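Local coordinates for iron transport multicopper oxidase FET3 (Saccharomyces cerevisiae, PDB 1ZPU), which oxidises ferrous to ferric iron at the expense of dioxygen, using four copper ions, for high-affinity iron uptake into the yeast cell, at residues Glu214-Thr219 with Arg435-Tyr440; His399-Ile404 with Phe447-Lys452. All blocks are in the same frame, centred on the assembly; numbering follows the deposited sequence.

Contacts 1 and 2 illustrate how a sheet inside one domain and a junction between two domains can meet near a copper cluster. Contact 2 pairs two strands inside the third cupredoxin domain; contact 1 joins the edge strands of that domain to a hairpin of the second. Their centres lie about 11 Å apart, and strand 434-436 sits beside strand 401-406 in one sheet, where R436 O and F401 N, 2.9 Å apart, probably share a hydrogen bond. L439 CD2 also packs 3.5 Å from F447 CD1. Contact 1 is the closer to the coppers: the side chain of D437 is about 6 Å from a copper ion at its nearest, that of F401 about 9 Å.

Contact 1 of 2, residues Glu214-Thr219 with Arg435-Tyr440; sequences EIDGIT and RRDTLY
With its CG beside the backbone N (chi1 -60°), D216 reaches across to R436, whose chain bends at chi3 (-37°) and presents its guanidinium side-on. The two form a salt bridge of two nearly straight bonds, R436 NE to D216 OD1 at 3.0 Å and R436 NH2 to D216 OD2 at 2.8 Å. The carboxylate lies at the guanidinium edge, yet the two planes are turned 62° apart, and both donors reach the oxygens from above the carboxylate plane. The anti lone pair of D216 OD1 accepts D437 N at 3.1 Å; T438 N adds a weak bond to the same oxygen. I215 lies over one guanidinium face, its CB 3.7 Å from R436 NH2, while I218 CG1 rests 3.6 Å from R435 O. D216 and G217 are the central residues of a type I' turn, the tight two-residue loop of a beta hairpin, closed by I218 N to I215 O at 2.7 Å. R436 NH1 also forms a salt bridge with D299. A leucine in place of R436 would probably leave the carboxylates of D216 and D299 without the cation they share. D437 in turn accepts hydrogen bonds from two copper ligands, H62 at its carboxylate and H395 at its carbonyl, so D216, by accepting the D437 N-H, probably helps a second-domain hairpin position the second shell of the copper cluster.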
loop_
_atom_site.group_PDB
_atom_site.type_symbol
_atom_site.label_atom_id
_atom_site.label_comp_id
_atom_site.label_asym_id
_atom_site.label_seq_id
_atom_site.Cartn_x
_atom_site.Cartn_y
_atom_site.Cartn_z
ATOM N N GLU A 214 -6.307 -2.186 -16.324
ATOM C CA GLU A 214 -5.316 -1.413 -15.592
ATOM C C GLU A 214 -4.984 -2.096 -14.268
ATOM O O GLU A 214 -5.873 -2.618 -13.580
ATOM C CB GLU A 214 -5.835 0.010 -15.341
ATOM C CG GLU A 214 -4.819 0.955 -14.697
ATOM C CD GLU A 214 -5.425 1.840 -13.590
ATOM O OE1 GLU A 214 -6.165 2.793 -13.942
ATOM O OE2 GLU A 214 -5.154 1.585 -12.379
ATOM N N ILE A 215 -3.703 -2.102 -13.912
ATOM C CA ILE A 215 -3.305 -2.411 -12.532
ATOM C C ILE A 215 -2.397 -1.311 -11.980
ATOM O O ILE A 215 -1.506 -0.829 -12.682
ATOM C CB ILE A 215 -2.623 -3.803 -12.394
ATOM C CG1 ILE A 215 -1.392 -3.915 -13.300
ATOM C CG2 ILE A 215 -3.622 -4.921 -12.650
ATOM C CD1 ILE A 215 -0.491 -5.055 -12.951
ATOM N N ASP A 216 -2.642 -0.910 -10.735
ATOM C CA ASP A 216 -1.831 0.095 -10.033
ATOM C C ASP A 216 -1.446 1.288 -10.911
ATOM O O ASP A 216 -0.266 1.662 -10.970
ATOM C CB ASP A 216 -0.552 -0.534 -9.436
ATOM C CG ASP A 216 -0.839 -1.654 -8.420
ATOM O OD1 ASP A 216 0.135 -2.176 -7.818
ATOM O OD2 ASP A 216 -2.020 -2.020 -8.226
ATOM N N GLY A 217 -2.415 1.868 -11.614
ATOM C CA GLY A 217 -2.125 3.028 -12.477
ATOM C C GLY A 217 -1.508 2.735 -13.841
ATOM O O GLY A 217 -1.371 3.643 -14.666
ATOM N N ILE A 218 -1.142 1.476 -14.086
ATOM C CA ILE A 218 -0.520 1.046 -15.357
ATOM C C ILE A 218 -1.557 0.395 -16.293
ATOM O O ILE A 218 -2.039 -0.711 -16.016
ATOM C CB ILE A 218 0.651 0.044 -15.081
ATOM C CG1 ILE A 218 1.761 0.686 -14.220
ATOM C CG2 ILE A 218 1.196 -0.594 -16.369
ATOM C CD1 ILE A 218 2.442 1.938 -14.796
ATOM N N THR A 219 -1.913 1.080 -17.382
ATOM C CA THR A 219 -2.859 0.522 -18.366
ATOM C C THR A 219 -2.322 -0.768 -18.985
ATOM O O THR A 219 -1.150 -0.863 -19.372
ATOM C CB THR A 219 -3.210 1.497 -19.534
ATOM O OG1 THR A 219 -3.658 2.751 -19.023
ATOM C CG2 THR A 219 -4.308 0.915 -20.419
ATOM N N ARG A 435 4.303 -4.228 -14.842
ATOM C CA ARG A 435 4.680 -3.132 -13.961
ATOM C C ARG A 435 3.543 -2.786 -12.998
ATOM O O ARG A 435 2.371 -2.727 -13.405
ATOM C CB ARG A 435 5.048 -1.903 -14.784
ATOM C CG ARG A 435 6.523 -1.713 -15.003
ATOM C CD ARG A 435 6.825 -1.342 -16.444
ATOM N NE ARG A 435 6.011 -0.236 -16.940
ATOM C CZ ARG A 435 5.548 -0.166 -18.182
ATOM N NH1 ARG A 435 5.817 -1.141 -19.041
ATOM N NH2 ARG A 435 4.817 0.869 -18.567
ATOM N N ARG A 436 3.894 -2.561 -11.728
ATOM C CA ARG A 436 2.951 -2.095 -10.724
ATOM C C ARG A 436 3.689 -1.565 -9.499
ATOM O O ARG A 436 4.924 -1.531 -9.495
ATOM C CB ARG A 436 1.961 -3.197 -10.348
ATOM C CG ARG A 436 2.533 -4.465 -9.681
ATOM C CD ARG A 436 1.431 -5.520 -9.490
ATOM N NE ARG A 436 0.176 -4.872 -9.130
ATOM C CZ ARG A 436 -1.022 -5.437 -9.170
ATOM N NH1 ARG A 436 -1.165 -6.692 -9.559
ATOM N NH2 ARG A 436 -2.085 -4.738 -8.812
ATOM N N ASP A 437 2.945 -1.149 -8.468
ATOM C CA ASP A 437 3.573 -0.599 -7.269
ATOM C C ASP A 437 3.451 -1.509 -6.053
ATOM O O ASP A 437 4.071 -1.269 -5.022
ATOM C CB ASP A 437 3.093 0.831 -6.976
ATOM C CG ASP A 437 1.608 0.906 -6.665
ATOM O OD1 ASP A 437 0.943 1.758 -7.298
ATOM O OD2 ASP A 437 1.114 0.138 -5.792
ATOM N N THR A 438 2.662 -2.566 -6.179
ATOM C CA THR A 438 2.426 -3.447 -5.051
ATOM C C THR A 438 2.322 -4.870 -5.578
ATOM O O THR A 438 1.572 -5.139 -6.506
ATOM C CB THR A 438 1.158 -3.009 -4.274
ATOM O OG1 THR A 438 1.243 -1.600 -3.984
ATOM C CG2 THR A 438 0.986 -3.796 -2.980
ATOM N N LEU A 439 3.095 -5.763 -4.966
ATOM C CA LEU A 439 3.306 -7.116 -5.453
ATOM C C LEU A 439 3.459 -8.056 -4.272
ATOM O O LEU A 439 4.151 -7.732 -3.332
ATOM C CB LEU A 439 4.582 -7.160 -6.301
ATOM C CG LEU A 439 5.019 -8.491 -6.915
ATOM C CD1 LEU A 439 4.294 -8.765 -8.241
ATOM C CD2 LEU A 439 6.535 -8.534 -7.092
ATOM N N TYR A 440 2.819 -9.221 -4.331
ATOM C CA TYR A 440 2.946 -10.213 -3.274
ATOM C C TYR A 440 4.019 -11.275 -3.562
ATOM O O TYR A 440 4.170 -11.717 -4.702
ATOM C CB TYR A 440 1.589 -10.884 -2.973
ATOM C CG TYR A 440 0.988 -11.774 -4.064
ATOM C CD1 TYR A 440 1.438 -13.076 -4.257
ATOM C CD2 TYR A 440 -0.052 -11.325 -4.865
ATOM C CE1 TYR A 440 0.889 -13.899 -5.241
ATOM C CE2 TYR A 440 -0.618 -12.129 -5.828
ATOM C CZ TYR A 440 -0.142 -13.420 -6.022
ATOM O OH TYR A 440 -0.692 -14.248 -6.986
#

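Contact 2 of 2, residues His399-Ile404 with Phe447-Lys452; sequences HAFQTI and FVIRFK
Antiparallel strand pairing within a cupredoxin beta sandwich joins H399-I404 to F447-K452, the two strands being neighbours in one sheet of the third plastocyanin-like domain. Q402 and R450 form a hydrogen-bonded pair, with Q402 N to R450 O at 2.8 Å and R450 N to Q402 O at 2.9 Å; T403 and I449 follow as a non-hydrogen-bonded pair, and I404 N to V448 O continues the ladder. On the face bearing T403 and I449, the F401 ring takes a CH-pi contact from I449 CD1, 4.0 Å from its centroid, while I449 CG2 meets F401 CD2 at 3.4 Å. L396 and L439, from the facing sheet, also pack against F401, so this side belongs to the core of the sandwich. The other face carries polar ends with partners beyond the pair: Q402 bonds to the backbone of A309 and Y311, and R450 makes a salt bridge with E381. Just before strand 401-406 begins, the H399 ring has F451 CD1 over its centre, the ring planes 41° apart, and H399 NE2 bonds to E479. I404, with CG1 between its backbone N and carbonyl carbon (chi1 69°), lays its CD1 over one face of the R450 guanidinium, 3.4 Å from R450 NE.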
loop_
_atom_site.group_PDB
_atom_site.type_symbol
_atom_site.label_atom_id
_atom_site.label_comp_id
_atom_site.label_asym_id
_atom_site.label_seq_id
_atom_site.Cartn_x
_atom_site.Cartn_y
_atom_site.Cartn_z
ATOM N N HIS A 399 7.863 4.747 -7.355
ATOM C CA HIS A 399 8.058 4.021 -8.610
ATOM C C HIS A 399 6.975 2.977 -8.878
ATOM O O HIS A 399 6.342 2.452 -7.954
ATOM C CB HIS A 399 9.394 3.282 -8.611
ATOM C CG HIS A 399 10.587 4.152 -8.395
ATOM N ND1 HIS A 399 11.187 4.854 -9.414
ATOM C CD2 HIS A 399 11.319 4.400 -7.283
ATOM C CE1 HIS A 399 12.228 5.513 -8.934
ATOM N NE2 HIS A 399 12.330 5.253 -7.643
ATOM N N ALA A 400 6.772 2.684 -10.154
ATOM C CA ALA A 400 6.145 1.441 -10.567
ATOM C C ALA A 400 7.280 0.559 -11.088
ATOM O O ALA A 400 7.986 0.933 -12.024
ATOM C CB ALA A 400 5.123 1.698 -11.647
ATOM N N PHE A 401 7.479 -0.599 -10.472
ATOM C CA PHE A 401 8.611 -1.457 -10.827
ATOM C C PHE A 401 8.262 -2.526 -11.854
ATOM O O PHE A 401 7.096 -2.833 -12.066
ATOM C CB PHE A 401 9.175 -2.124 -9.577
ATOM C CG PHE A 401 8.128 -2.690 -8.686
ATOM C CD1 PHE A 401 7.739 -2.009 -7.545
ATOM C CD2 PHE A 401 7.512 -3.894 -8.994
ATOM C CE1 PHE A 401 6.749 -2.521 -6.713
ATOM C CE2 PHE A 401 6.525 -4.419 -8.174
ATOM C CZ PHE A 401 6.141 -3.735 -7.028
ATOM N N GLN A 402 9.286 -3.092 -12.480
ATOM C CA GLN A 402 9.122 -4.248 -13.365
ATOM C C GLN A 402 9.193 -5.532 -12.546
ATOM O O GLN A 402 10.159 -5.751 -11.812
ATOM C CB GLN A 402 10.209 -4.288 -14.453
ATOM C CG GLN A 402 10.295 -3.028 -15.297
ATOM C CD GLN A 402 11.164 -3.177 -16.540
ATOM O OE1 GLN A 402 12.089 -3.992 -16.581
ATOM N NE2 GLN A 402 10.879 -2.362 -17.566
ATOM N N THR A 403 8.174 -6.377 -12.671
ATOM C CA THR A 403 8.164 -7.673 -12.011
ATOM C C THR A 403 8.757 -8.696 -12.949
ATOM O O THR A 403 8.116 -9.093 -13.926
ATOM C CB THR A 403 6.736 -8.114 -11.670
ATOM O OG1 THR A 403 6.077 -7.088 -10.915
ATOM C CG2 THR A 403 6.761 -9.386 -10.850
ATOM N N ILE A 404 9.976 -9.131 -12.663
ATOM C CA ILE A 404 10.679 -10.038 -13.581
ATOM C C ILE A 404 10.696 -11.507 -13.126
ATOM O O ILE A 404 10.845 -12.414 -13.952
ATOM C CB ILE A 404 12.095 -9.537 -13.924
ATOM C CG1 ILE A 404 13.006 -9.620 -12.709
ATOM C CG2 ILE A 404 12.040 -8.106 -14.447
ATOM C CD1 ILE A 404 14.447 -9.614 -13.070
ATOM N N PHE A 447 10.676 -13.130 -5.002
ATOM C CA PHE A 447 10.447 -12.335 -6.194
ATOM C C PHE A 447 11.622 -11.429 -6.508
ATOM O O PHE A 447 12.496 -11.210 -5.661
ATOM C CB PHE A 447 9.095 -11.595 -6.167
ATOM C CG PHE A 447 9.014 -10.407 -5.227
ATOM C CD1 PHE A 447 7.905 -10.255 -4.399
ATOM C CD2 PHE A 447 9.982 -9.411 -5.214
ATOM C CE1 PHE A 447 7.775 -9.150 -3.548
ATOM C CE2 PHE A 447 9.867 -8.313 -4.362
ATOM C CZ PHE A 447 8.756 -8.180 -3.534
ATOM N N VAL A 448 11.659 -10.945 -7.746
ATOM C CA VAL A 448 12.692 -10.024 -8.193
ATOM C C VAL A 448 12.031 -8.913 -8.990
ATOM O O VAL A 448 11.287 -9.165 -9.945
ATOM C CB VAL A 448 13.782 -10.716 -9.047
ATOM C CG1 VAL A 448 14.893 -9.744 -9.378
ATOM C CG2 VAL A 448 14.364 -11.901 -8.330
ATOM N N ILE A 449 12.297 -7.681 -8.572
ATOM C CA ILE A 449 11.784 -6.505 -9.250
ATOM C C ILE A 449 12.934 -5.613 -9.659
ATOM O O ILE A 449 13.984 -5.618 -9.019
ATOM C CB ILE A 449 10.802 -5.706 -8.370
ATOM C CG1 ILE A 449 11.463 -5.307 -7.045
ATOM C CG2 ILE A 449 9.549 -6.508 -8.126
ATOM C CD1 ILE A 449 10.652 -4.300 -6.235
ATOM N N ARG A 450 12.729 -4.859 -10.736
ATOM C CA ARG A 450 13.719 -3.913 -11.236
ATOM C C ARG A 450 13.084 -2.579 -11.588
ATOM O O ARG A 450 11.951 -2.525 -12.076
ATOM C CB ARG A 450 14.436 -4.475 -12.462
ATOM C CG ARG A 450 15.487 -5.490 -12.130
ATOM C CD ARG A 450 16.297 -5.802 -13.349
ATOM N NE ARG A 450 16.775 -7.173 -13.284
ATOM C CZ ARG A 450 17.324 -7.831 -14.294
ATOM N NH1 ARG A 450 17.482 -7.245 -15.472
ATOM N NH2 ARG A 450 17.714 -9.081 -14.120
ATOM N N PHE A 451 13.833 -1.509 -11.335
ATOM C CA PHE A 451 13.415 -0.151 -11.678
ATOM C C PHE A 451 14.631 0.753 -11.845
ATOM O O PHE A 451 15.697 0.452 -11.323
ATOM C CB PHE A 451 12.446 0.424 -10.626
ATOM C CG PHE A 451 13.083 0.703 -9.285
ATOM C CD1 PHE A 451 13.477 1.990 -8.944
ATOM C CD2 PHE A 451 13.270 -0.316 -8.360
ATOM C CE1 PHE A 451 14.052 2.248 -7.712
ATOM C CE2 PHE A 451 13.836 -0.061 -7.126
ATOM C CZ PHE A 451 14.228 1.218 -6.800
ATOM N N LYS A 452 14.457 1.856 -12.569
ATOM C CA LYS A 452 15.509 2.845 -12.774
ATOM C C LYS A 452 15.433 3.923 -11.699
ATOM O O LYS A 452 14.362 4.441 -11.415
ATOM C CB LYS A 452 15.349 3.482 -14.154
ATOM C CG LYS A 452 16.585 4.207 -14.655
ATOM C CD LYS A 452 16.263 5.018 -15.887
ATOM C CE LYS A 452 17.509 5.607 -16.483
ATOM N NZ LYS A 452 17.166 6.347 -17.717
#